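Local structure of putative prephenate dehydratase (Streptococcus mutans, 4LUB) at residues T35-A40 with A49-E54; E79-I84 with Y172-V177; F215-I220 with L255-S260; D221-E226 with I240-N245. The protein probably catalyses the conversion of prephenate to phenylpyruvate, with loss of water and carbon dioxide, in the biosynthesis of L-phenylalanine. All coordinates share one frame; numbering follows the deposited sequence.

Contact 1: T35-A40 with A49-E54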
# COMPACT_ATOMS: atom_id res chain seq x y z
N THR B 35 -3.29 -16.94 -8.04
CA THR B 35 -2.75 -16.95 -9.39
C THR B 35 -3.39 -18.02 -10.28
O THR B 35 -3.77 -17.75 -11.42
CB THR B 35 -1.24 -17.19 -9.37
OG1 THR B 35 -0.62 -16.11 -8.65
CG2 THR B 35 -0.67 -17.27 -10.78
N GLU B 36 -3.54 -19.23 -9.74
CA GLU B 36 -4.13 -20.34 -10.47
C GLU B 36 -5.64 -20.17 -10.68
O GLU B 36 -6.18 -20.58 -11.71
CB GLU B 36 -3.84 -21.67 -9.77
CG GLU B 36 -2.38 -22.12 -9.87
CD GLU B 36 -1.85 -22.08 -11.31
OE1 GLU B 36 -2.57 -22.51 -12.23
OE2 GLU B 36 -0.71 -21.61 -11.51
N VAL B 37 -6.32 -19.60 -9.69
CA VAL B 37 -7.71 -19.18 -9.86
C VAL B 37 -7.91 -18.28 -11.08
O VAL B 37 -8.76 -18.53 -11.93
CB VAL B 37 -8.26 -18.44 -8.61
CG1 VAL B 37 -9.70 -18.03 -8.84
CG2 VAL B 37 -8.12 -19.30 -7.35
N ILE B 38 -7.12 -17.21 -11.15
CA ILE B 38 -7.17 -16.28 -12.28
C ILE B 38 -6.72 -16.92 -13.60
O ILE B 38 -7.36 -16.73 -14.63
CB ILE B 38 -6.34 -15.00 -12.00
CG1 ILE B 38 -6.90 -14.28 -10.77
CG2 ILE B 38 -6.41 -14.07 -13.20
CD1 ILE B 38 -5.95 -13.23 -10.16
N LYS B 39 -5.63 -17.68 -13.56
CA LYS B 39 -5.17 -18.44 -14.74
C LYS B 39 -6.23 -19.39 -15.30
O LYS B 39 -6.32 -19.58 -16.51
CB LYS B 39 -3.89 -19.22 -14.40
CG LYS B 39 -2.66 -18.33 -14.30
CD LYS B 39 -1.41 -19.06 -13.84
CE LYS B 39 -1.08 -20.25 -14.73
NZ LYS B 39 0.09 -21.01 -14.20
N ALA B 40 -7.02 -19.99 -14.41
CA ALA B 40 -8.15 -20.84 -14.82
C ALA B 40 -9.13 -20.12 -15.75
O ALA B 40 -9.67 -20.72 -16.68
CB ALA B 40 -8.89 -21.35 -13.59
N ALA B 49 -13.88 -15.82 -12.04
CA ALA B 49 -13.04 -16.27 -10.94
C ALA B 49 -13.32 -15.40 -9.72
O ALA B 49 -13.63 -14.22 -9.86
CB ALA B 49 -11.58 -16.20 -11.34
N ILE B 50 -13.26 -16.01 -8.54
CA ILE B 50 -13.50 -15.29 -7.29
C ILE B 50 -12.27 -15.36 -6.40
O ILE B 50 -11.77 -16.45 -6.10
CB ILE B 50 -14.75 -15.83 -6.54
CG1 ILE B 50 -16.03 -15.39 -7.23
CG2 ILE B 50 -14.86 -15.19 -5.17
CD1 ILE B 50 -16.37 -16.10 -8.49
N VAL B 51 -11.77 -14.19 -6.03
CA VAL B 51 -10.57 -14.07 -5.21
C VAL B 51 -10.74 -13.01 -4.12
O VAL B 51 -11.46 -12.03 -4.32
CB VAL B 51 -9.33 -13.70 -6.07
CG1 VAL B 51 -9.00 -14.80 -7.08
CG2 VAL B 51 -9.50 -12.34 -6.75
N PRO B 52 -10.09 -13.21 -2.97
CA PRO B 52 -9.98 -12.15 -1.96
C PRO B 52 -9.09 -11.03 -2.49
O PRO B 52 -8.08 -11.33 -3.14
CB PRO B 52 -9.35 -12.84 -0.76
CG PRO B 52 -8.59 -13.99 -1.34
CD PRO B 52 -9.33 -14.42 -2.59
N VAL B 53 -9.46 -9.77 -2.29
CA VAL B 53 -8.58 -8.69 -2.71
C VAL B 53 -8.09 -7.79 -1.57
O VAL B 53 -6.99 -7.26 -1.64
CB VAL B 53 -9.24 -7.82 -3.82
CG1 VAL B 53 -9.90 -8.72 -4.86
CG2 VAL B 53 -10.23 -6.80 -3.25
N GLU B 54 -8.90 -7.61 -0.53
CA GLU B 54 -8.50 -6.73 0.56
C GLU B 54 -9.13 -7.10 1.89
O GLU B 54 -10.32 -7.38 1.94
CB GLU B 54 -8.85 -5.27 0.24
CG GLU B 54 -8.44 -4.30 1.35
CD GLU B 54 -8.67 -2.86 0.98
OE1 GLU B 54 -9.05 -2.60 -0.18
OE2 GLU B 54 -8.45 -1.98 1.85
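V37 of helix 34-42 pushes one methyl, CG1, into the corner that A49 and V51 form on strand 48-55. V37 CG1 lies 3.6 Å from A49 CB and 3.7 Å from V51 CG1, and it also reaches the I50 carbonyl, 3.8 Å from I50 O. CG1 stands anti to the backbone N (chi1 180°), on a CB already directed at the strand, and so becomes the branch between A49 and V51. The side chains of V37 and V51 run past one another in opposite directions, methyl against methyl. I38 adds a looser touch, its CG1 4.3 Å from V51 CG1, and also packs on Y67 and L68 of helix 62-70 and on L178 of strand 172-179. No hydrogen bond joins the two segments; the five touching residues are all buried and the adhesion is apolar.

The partly exposed side of the helix contrasts with this. There E36 and K39 make a salt bridge, K39 NZ 2.9 Å from E36 OE2 on its syn lone pair, and neither side chain meets the strand.

Helix and strand run roughly antiparallel, their segment axes 158° apart and 7.9 Å apart at closest approach. Helix 34-42 links strand 27-31 to strand 48-55, and both strands are parallel to strand 4-8 between them: a beta-alpha-beta crossover of the prephenate dehydratase region.

Contact 2: E79-I84 with Y172-V177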
# COMPACT_ATOMS: atom_id res chain seq x y z
N GLU B 79 -18.18 -6.96 -6.60
CA GLU B 79 -17.50 -7.10 -5.32
C GLU B 79 -18.44 -7.59 -4.22
O GLU B 79 -19.53 -7.06 -4.07
CB GLU B 79 -16.88 -5.76 -4.91
CG GLU B 79 -16.06 -5.82 -3.63
CD GLU B 79 -15.49 -4.47 -3.27
OE1 GLU B 79 -14.71 -3.94 -4.08
OE2 GLU B 79 -15.75 -3.97 -2.16
N ILE B 80 -18.01 -8.60 -3.46
CA ILE B 80 -18.77 -9.06 -2.29
C ILE B 80 -17.92 -8.91 -1.04
O ILE B 80 -16.79 -9.39 -0.98
CB ILE B 80 -19.24 -10.53 -2.44
CG1 ILE B 80 -20.23 -10.64 -3.60
CG2 ILE B 80 -19.93 -11.00 -1.16
CD1 ILE B 80 -20.35 -12.03 -4.20
N ILE B 81 -18.46 -8.21 -0.05
CA ILE B 81 -17.80 -8.07 1.24
C ILE B 81 -18.28 -9.09 2.27
O ILE B 81 -19.48 -9.20 2.54
CB ILE B 81 -17.98 -6.65 1.80
CG1 ILE B 81 -17.38 -5.64 0.83
CG2 ILE B 81 -17.28 -6.51 3.15
CD1 ILE B 81 -17.54 -4.19 1.27
N LEU B 82 -17.34 -9.84 2.83
CA LEU B 82 -17.60 -10.87 3.83
C LEU B 82 -17.11 -10.51 5.22
O LEU B 82 -15.96 -10.14 5.40
CB LEU B 82 -16.93 -12.19 3.42
CG LEU B 82 -17.38 -13.47 4.14
CD1 LEU B 82 -18.76 -13.95 3.72
CD2 LEU B 82 -16.33 -14.57 3.96
N PRO B 83 -17.99 -10.65 6.23
CA PRO B 83 -17.56 -10.64 7.63
C PRO B 83 -16.71 -11.87 7.95
O PRO B 83 -17.04 -12.98 7.53
CB PRO B 83 -18.87 -10.66 8.42
CG PRO B 83 -19.92 -11.09 7.44
CD PRO B 83 -19.46 -10.62 6.10
N ILE B 84 -15.61 -11.66 8.68
CA ILE B 84 -14.79 -12.76 9.17
C ILE B 84 -14.79 -12.73 10.70
O ILE B 84 -14.62 -11.68 11.30
CB ILE B 84 -13.33 -12.67 8.67
CG1 ILE B 84 -13.28 -12.34 7.18
CG2 ILE B 84 -12.59 -13.96 8.98
CD1 ILE B 84 -13.49 -13.52 6.27
N TYR B 172 -13.37 -7.90 8.16
CA TYR B 172 -14.01 -7.79 6.84
C TYR B 172 -13.05 -7.88 5.66
O TYR B 172 -11.99 -7.27 5.64
CB TYR B 172 -14.80 -6.49 6.72
CG TYR B 172 -16.10 -6.49 7.50
CD1 TYR B 172 -17.27 -6.95 6.91
CD2 TYR B 172 -16.15 -6.05 8.81
CE1 TYR B 172 -18.46 -6.96 7.60
CE2 TYR B 172 -17.34 -6.05 9.51
CZ TYR B 172 -18.50 -6.50 8.90
OH TYR B 172 -19.69 -6.51 9.60
N THR B 173 -13.46 -8.66 4.66
CA THR B 173 -12.66 -8.86 3.46
C THR B 173 -13.49 -8.54 2.22
O THR B 173 -14.67 -8.89 2.12
CB THR B 173 -12.13 -10.30 3.36
OG1 THR B 173 -11.34 -10.60 4.51
CG2 THR B 173 -11.28 -10.50 2.10
N ARG B 174 -12.83 -7.91 1.25
CA ARG B 174 -13.44 -7.62 -0.03
C ARG B 174 -13.03 -8.74 -0.98
O ARG B 174 -11.86 -9.10 -1.04
CB ARG B 174 -12.95 -6.26 -0.56
CG ARG B 174 -13.31 -5.09 0.33
CD ARG B 174 -12.60 -3.80 -0.07
NE ARG B 174 -13.12 -3.27 -1.34
CZ ARG B 174 -12.41 -2.55 -2.20
NH1 ARG B 174 -11.16 -2.22 -1.92
NH2 ARG B 174 -12.97 -2.12 -3.32
N PHE B 175 -14.00 -9.29 -1.70
CA PHE B 175 -13.74 -10.32 -2.71
C PHE B 175 -14.22 -9.77 -4.04
O PHE B 175 -15.25 -9.10 -4.11
CB PHE B 175 -14.46 -11.65 -2.40
CG PHE B 175 -14.02 -12.32 -1.12
CD1 PHE B 175 -14.46 -11.85 0.11
CD2 PHE B 175 -13.17 -13.41 -1.16
CE1 PHE B 175 -14.05 -12.47 1.28
CE2 PHE B 175 -12.76 -14.03 0.00
CZ PHE B 175 -13.19 -13.56 1.23
N TRP B 176 -13.45 -10.02 -5.09
CA TRP B 176 -13.87 -9.67 -6.43
C TRP B 176 -14.29 -10.87 -7.26
O TRP B 176 -13.67 -11.93 -7.22
CB TRP B 176 -12.75 -8.92 -7.14
CG TRP B 176 -12.68 -7.48 -6.76
CD1 TRP B 176 -13.55 -6.80 -5.96
CD2 TRP B 176 -11.67 -6.55 -7.16
NE1 TRP B 176 -13.15 -5.49 -5.84
CE2 TRP B 176 -12.01 -5.31 -6.57
CE3 TRP B 176 -10.53 -6.63 -7.96
CZ2 TRP B 176 -11.23 -4.17 -6.75
CZ3 TRP B 176 -9.76 -5.50 -8.15
CH2 TRP B 176 -10.11 -4.28 -7.54
N VAL B 177 -15.37 -10.68 -8.02
CA VAL B 177 -15.72 -11.58 -9.09
C VAL B 177 -15.07 -11.04 -10.35
O VAL B 177 -15.34 -9.92 -10.78
CB VAL B 177 -17.25 -11.71 -9.27
CG1 VAL B 177 -17.56 -12.67 -10.40
CG2 VAL B 177 -17.91 -12.14 -7.98
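An antiparallel strand pair within the prephenate dehydratase family region joins 79-83 to 172-177, with five successive bridges from E79-W176 to P83-Y172. I80-F175 and L82-T173 are the hydrogen-bonded pairs, each closed by two backbone bonds; L82 N to T173 O, at 2.9 Å, is representative. CA-H...O contacts from I81, E79 and Y172 lie between and beside them.

The two faces differ in chemistry. On the face of I80, L82, T173 and F175, L82 CB comes to 3.6 Å from F175 CE1, and T173 OG1 finds its polar partner in N55. On the other face, the I81 and Y172 side chains cross at about a right angle, I81 CG2 3.8 Å from Y172 CD1; L234 of the second subunit packs on I81, Y172 and R174.

At the far end of that face, the buried E79 carboxylate is gripped by two residues. E79 CG is anti to the backbone N (chi1 -176°) and the chain beyond is extended, which carries the carboxylate to R174 and W176. W176 NE1 donates to E79 OE1 at 2.8 Å, in the ring plane, meeting the oxygen on the anti side but tilted from the carboxylate plane. R174 NH2 adds a weak bond to that oxygen, while R174 NH1 turns to E54 and D242. The straighter salt-bridge contact is R174 NE to E79 OE2, 2.8 Å and 173° at the hydrogen, in the guanidinium plane but 44° out of the carboxylate plane.

Contact 3: F215-I220 with L255-S260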
# COMPACT_ATOMS: atom_id res chain seq x y z
N PHE B 215 -9.82 13.79 -10.35
CA PHE B 215 -11.05 13.28 -9.77
C PHE B 215 -11.60 14.20 -8.69
O PHE B 215 -12.81 14.37 -8.56
CB PHE B 215 -10.82 11.88 -9.19
CG PHE B 215 -10.58 10.83 -10.24
CD1 PHE B 215 -9.31 10.60 -10.73
CD2 PHE B 215 -11.64 10.08 -10.73
CE1 PHE B 215 -9.10 9.63 -11.70
CE2 PHE B 215 -11.43 9.11 -11.70
CZ PHE B 215 -10.16 8.89 -12.18
N ALA B 216 -10.69 14.77 -7.90
CA ALA B 216 -11.06 15.65 -6.80
C ALA B 216 -11.87 16.87 -7.23
O ALA B 216 -12.92 17.15 -6.65
CB ALA B 216 -9.81 16.10 -6.05
N TRP B 217 -11.39 17.60 -8.24
CA TRP B 217 -12.11 18.81 -8.64
C TRP B 217 -13.50 18.48 -9.15
O TRP B 217 -14.41 19.29 -9.00
CB TRP B 217 -11.29 19.66 -9.66
CG TRP B 217 -11.27 19.26 -11.14
CD1 TRP B 217 -10.24 18.66 -11.81
CD2 TRP B 217 -12.31 19.47 -12.12
NE1 TRP B 217 -10.57 18.47 -13.14
CE2 TRP B 217 -11.84 18.95 -13.35
CE3 TRP B 217 -13.60 20.02 -12.07
CZ2 TRP B 217 -12.60 18.99 -14.52
CZ3 TRP B 217 -14.35 20.04 -13.25
CH2 TRP B 217 -13.85 19.53 -14.44
N ARG B 218 -13.71 17.27 -9.66
CA ARG B 218 -15.03 16.86 -10.12
C ARG B 218 -15.88 16.32 -8.98
O ARG B 218 -17.03 15.93 -9.19
CB ARG B 218 -14.94 15.80 -11.23
CG ARG B 218 -14.09 16.17 -12.44
CD ARG B 218 -14.15 15.09 -13.51
NE ARG B 218 -13.83 15.61 -14.83
CZ ARG B 218 -12.59 15.82 -15.28
NH1 ARG B 218 -11.53 15.53 -14.53
NH2 ARG B 218 -12.42 16.30 -16.50
N GLY B 219 -15.33 16.30 -7.77
CA GLY B 219 -16.02 15.72 -6.64
C GLY B 219 -16.21 14.21 -6.66
O GLY B 219 -17.11 13.69 -6.00
N ILE B 220 -15.39 13.50 -7.42
CA ILE B 220 -15.40 12.03 -7.39
C ILE B 220 -14.49 11.56 -6.26
O ILE B 220 -13.27 11.75 -6.33
CB ILE B 220 -14.96 11.43 -8.73
CG1 ILE B 220 -15.92 11.85 -9.85
CG2 ILE B 220 -14.88 9.89 -8.65
CD1 ILE B 220 -15.31 11.78 -11.25
N LEU B 255 -11.16 10.22 -16.65
CA LEU B 255 -10.20 9.35 -17.36
C LEU B 255 -9.62 9.99 -18.61
O LEU B 255 -8.43 9.84 -18.89
CB LEU B 255 -10.85 8.02 -17.74
CG LEU B 255 -11.40 7.19 -16.58
CD1 LEU B 255 -12.16 5.98 -17.08
CD2 LEU B 255 -10.26 6.77 -15.66
N GLU B 256 -10.46 10.66 -19.40
CA GLU B 256 -9.99 11.45 -20.54
C GLU B 256 -8.95 12.49 -20.13
O GLU B 256 -7.93 12.65 -20.80
CB GLU B 256 -11.16 12.12 -21.27
CG GLU B 256 -12.11 11.15 -21.97
CD GLU B 256 -13.17 11.85 -22.81
OE1 GLU B 256 -13.05 13.07 -23.05
OE2 GLU B 256 -14.15 11.18 -23.20
N GLU B 257 -9.21 13.23 -19.05
CA GLU B 257 -8.23 14.19 -18.56
C GLU B 257 -6.89 13.54 -18.15
O GLU B 257 -5.83 14.09 -18.43
CB GLU B 257 -8.79 15.02 -17.39
CG GLU B 257 -7.89 16.22 -17.08
CD GLU B 257 -8.44 17.18 -16.03
OE1 GLU B 257 -9.58 17.00 -15.54
OE2 GLU B 257 -7.69 18.11 -15.68
N LEU B 258 -6.95 12.41 -17.46
CA LEU B 258 -5.72 11.65 -17.17
C LEU B 258 -4.89 11.43 -18.44
O LEU B 258 -3.69 11.75 -18.47
CB LEU B 258 -6.05 10.30 -16.52
CG LEU B 258 -6.61 10.34 -15.10
CD1 LEU B 258 -6.66 8.93 -14.53
CD2 LEU B 258 -5.76 11.22 -14.22
N THR B 259 -5.52 10.86 -19.46
CA THR B 259 -4.90 10.70 -20.78
C THR B 259 -4.29 12.00 -21.32
O THR B 259 -3.13 12.02 -21.73
CB THR B 259 -5.90 10.14 -21.80
OG1 THR B 259 -6.45 8.92 -21.28
CG2 THR B 259 -5.21 9.82 -23.12
N SER B 260 -5.07 13.08 -21.31
CA SER B 260 -4.57 14.37 -21.77
C SER B 260 -3.36 14.87 -20.97
O SER B 260 -2.55 15.63 -21.49
CB SER B 260 -5.69 15.42 -21.72
OG SER B 260 -5.76 16.05 -20.44
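The W217 indole carries E257 at its edge and R218 on one face: R218 CG sits 3.6 Å above the ring plane, over its centre, and W217 CZ2 in turn lies over the R218 guanidinium. E257 OE1 accepts from both residues. W217 NE1 donates at 3.0 Å to the syn lone pair of E257 OE1, which lies only 8° out of the indole plane. R218 NH1 approaches the same E257 OE1 at 2.6 Å, nearly along the C-O axis, with the oxygen tilted from the guanidinium plane; NH2 adds a weak bond. E257 CG is anti to the backbone N (chi1 -167°) and the chain beyond it is extended, spanning the gap between the segments. R218 NH1 also bonds T214 O, which helps position the guanidinium.

Deeper in, the F215 ring presents its edge to two leucines, with CE1 3.8 Å from L258 CD1 and CZ 4.1 Å from L255 CD2. The ring also stacks with F243. Chain direction then changes at G219, whose positive phi (69°) and bonds back into the last turn form a Schellman motif at the C-terminal end of the helix. Two helices lying side by side against a beta sheet are characteristic of the ACT domain.

Contact 4: D221-E226 with I240-N245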
# COMPACT_ATOMS: atom_id res chain seq x y z
N ASP B 221 -15.07 10.96 -5.23
CA ASP B 221 -14.31 10.61 -4.01
C ASP B 221 -13.41 9.40 -4.16
O ASP B 221 -13.84 8.33 -4.59
CB ASP B 221 -15.25 10.36 -2.83
CG ASP B 221 -15.98 11.61 -2.38
OD1 ASP B 221 -15.40 12.70 -2.51
OD2 ASP B 221 -17.11 11.49 -1.88
N LEU B 222 -12.15 9.59 -3.78
CA LEU B 222 -11.18 8.51 -3.66
C LEU B 222 -11.50 7.73 -2.39
O LEU B 222 -11.64 8.31 -1.31
CB LEU B 222 -9.76 9.09 -3.60
CG LEU B 222 -8.44 8.30 -3.66
CD1 LEU B 222 -8.17 7.53 -2.39
CD2 LEU B 222 -8.36 7.38 -4.86
N THR B 223 -11.63 6.41 -2.52
CA THR B 223 -11.99 5.59 -1.37
C THR B 223 -10.87 4.63 -0.97
O THR B 223 -10.93 4.01 0.08
CB THR B 223 -13.28 4.77 -1.65
OG1 THR B 223 -13.02 3.79 -2.67
CG2 THR B 223 -14.41 5.69 -2.10
N LYS B 224 -9.86 4.53 -1.83
CA LYS B 224 -8.69 3.71 -1.54
C LYS B 224 -7.52 4.05 -2.45
O LYS B 224 -7.70 4.32 -3.63
CB LYS B 224 -9.04 2.23 -1.70
CG LYS B 224 -7.89 1.27 -1.44
CD LYS B 224 -8.26 -0.12 -1.91
CE LYS B 224 -7.02 -0.93 -2.27
NZ LYS B 224 -7.35 -2.39 -2.40
N ILE B 225 -6.32 4.01 -1.88
CA ILE B 225 -5.10 4.10 -2.67
C ILE B 225 -4.02 3.21 -2.08
O ILE B 225 -3.76 3.24 -0.88
CB ILE B 225 -4.56 5.53 -2.78
CG1 ILE B 225 -3.26 5.53 -3.59
CG2 ILE B 225 -4.34 6.14 -1.41
CD1 ILE B 225 -2.97 6.83 -4.30
N GLU B 226 -3.41 2.41 -2.94
CA GLU B 226 -2.36 1.51 -2.52
C GLU B 226 -1.30 1.48 -3.60
O GLU B 226 -1.61 1.39 -4.77
CB GLU B 226 -2.93 0.12 -2.29
CG GLU B 226 -1.91 -0.89 -1.79
CD GLU B 226 -2.10 -1.23 -0.32
OE1 GLU B 226 -3.18 -1.74 0.03
OE2 GLU B 226 -1.17 -0.99 0.47
N ILE B 240 -2.84 1.46 -7.06
CA ILE B 240 -4.22 1.00 -7.05
C ILE B 240 -5.10 2.05 -6.41
O ILE B 240 -4.94 2.38 -5.24
CB ILE B 240 -4.40 -0.31 -6.28
CG1 ILE B 240 -3.37 -1.33 -6.75
CG2 ILE B 240 -5.81 -0.84 -6.46
CD1 ILE B 240 -3.49 -1.60 -8.23
N ILE B 241 -6.00 2.60 -7.20
CA ILE B 241 -6.96 3.58 -6.73
C ILE B 241 -8.42 3.17 -6.96
O ILE B 241 -8.79 2.73 -8.05
CB ILE B 241 -6.64 4.95 -7.38
CG1 ILE B 241 -5.30 5.45 -6.88
CG2 ILE B 241 -7.63 6.00 -6.93
CD1 ILE B 241 -4.76 6.63 -7.62
N ASP B 242 -9.23 3.30 -5.92
CA ASP B 242 -10.68 3.13 -6.05
C ASP B 242 -11.37 4.49 -5.99
O ASP B 242 -10.98 5.36 -5.20
CB ASP B 242 -11.27 2.23 -4.95
CG ASP B 242 -10.62 0.85 -4.87
OD1 ASP B 242 -9.86 0.45 -5.78
OD2 ASP B 242 -10.93 0.15 -3.89
N PHE B 243 -12.40 4.65 -6.81
CA PHE B 243 -13.24 5.85 -6.77
C PHE B 243 -14.68 5.42 -6.81
O PHE B 243 -15.02 4.38 -7.38
CB PHE B 243 -12.97 6.76 -7.98
CG PHE B 243 -11.68 7.51 -7.91
CD1 PHE B 243 -11.54 8.59 -7.06
CD2 PHE B 243 -10.61 7.16 -8.72
CE1 PHE B 243 -10.35 9.29 -6.99
CE2 PHE B 243 -9.43 7.87 -8.66
CZ PHE B 243 -9.30 8.94 -7.79
N GLU B 244 -15.55 6.22 -6.21
CA GLU B 244 -16.97 6.01 -6.35
C GLU B 244 -17.33 6.14 -7.83
O GLU B 244 -16.82 7.01 -8.53
CB GLU B 244 -17.77 6.97 -5.47
CG GLU B 244 -18.08 6.34 -4.12
CD GLU B 244 -18.63 7.31 -3.10
OE1 GLU B 244 -19.14 8.38 -3.51
OE2 GLU B 244 -18.56 7.00 -1.90
N ASN B 245 -18.18 5.23 -8.30
CA ASN B 245 -18.57 5.21 -9.70
C ASN B 245 -20.07 5.41 -9.86
O ASN B 245 -20.71 4.76 -10.69
CB ASN B 245 -18.14 3.89 -10.35
CG ASN B 245 -18.17 3.94 -11.86
OD1 ASN B 245 -17.83 4.96 -12.47
ND2 ASN B 245 -18.63 2.86 -12.48
O HOH W 1 -17.87 10.65 -5.34
O HOH W 2 -12.41 1.32 -1.93
O HOH W 3 -8.87 -2.11 -4.85
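L222 meets F243 across the beta hairpin of strands 222-229 and 237-244, part of the antiparallel ACT-domain sheet. L222 CB lies 3.4 Å from F243 CE1, its side chain crossing the ring obliquely; how far the leucine's CD2 covers the ring is doubtful, because that methyl is modelled too close to I241. On the same face of the sheet, I225 and I241 lie side by side and point the same way, CD1 of I225 being 3.7 Å from CG1 of I241.

The backbone holds these pairs in place. E226 and I240 exchange two bonds, and D242 N donates to K224 O. Between L222 and K224 the register slips by one residue, a beta bulge at T223: T223 N turns to D242 O at 3.0 Å, while E244 N bonds D221 O. The strands stay antiparallel, their segment axes 175° apart.

Further out, L208 and L212 of helix 208-216 touch I225 and I241 on this face, while the second subunit adds P205 on L222 and a bond from its S227 OG to I225 O.

The other face carries the polar pair K224 and D242 beside I240. K224 is fully extended, which carries NZ past D242 to E54 and S60, so its CD rather than its amine meets D242 OD2; D242 in turn bonds S195 through OD1. Two waters join these side chains: one links T223 OG1 to D242 OD2, and another accepts from K224 NZ and donates to D242 OD1, 2.9 Å from each of those atoms.

Contacts 1, 2 and 4 are buried and reach one mixed sheet, while contact 3 is partly buried on the helical side of the ACT region. Contact 1 is helix on strand and purely apolar; contacts 2 and 4 are strand pairs, each with an apolar and a charged component; contact 3 joins a helix end and the turn after it to helix 248-261, with a charged rim above an aromatic and leucine interior. Strand 48-55 of contact 1 is the sheet neighbour of strand 172-179 of contact 2. E54 pairs with R174 within one region, and E54-K224 and R174-D242 cross to the ACT region. Contact 3 lacks that link but meets contact 4 through F215 and F243.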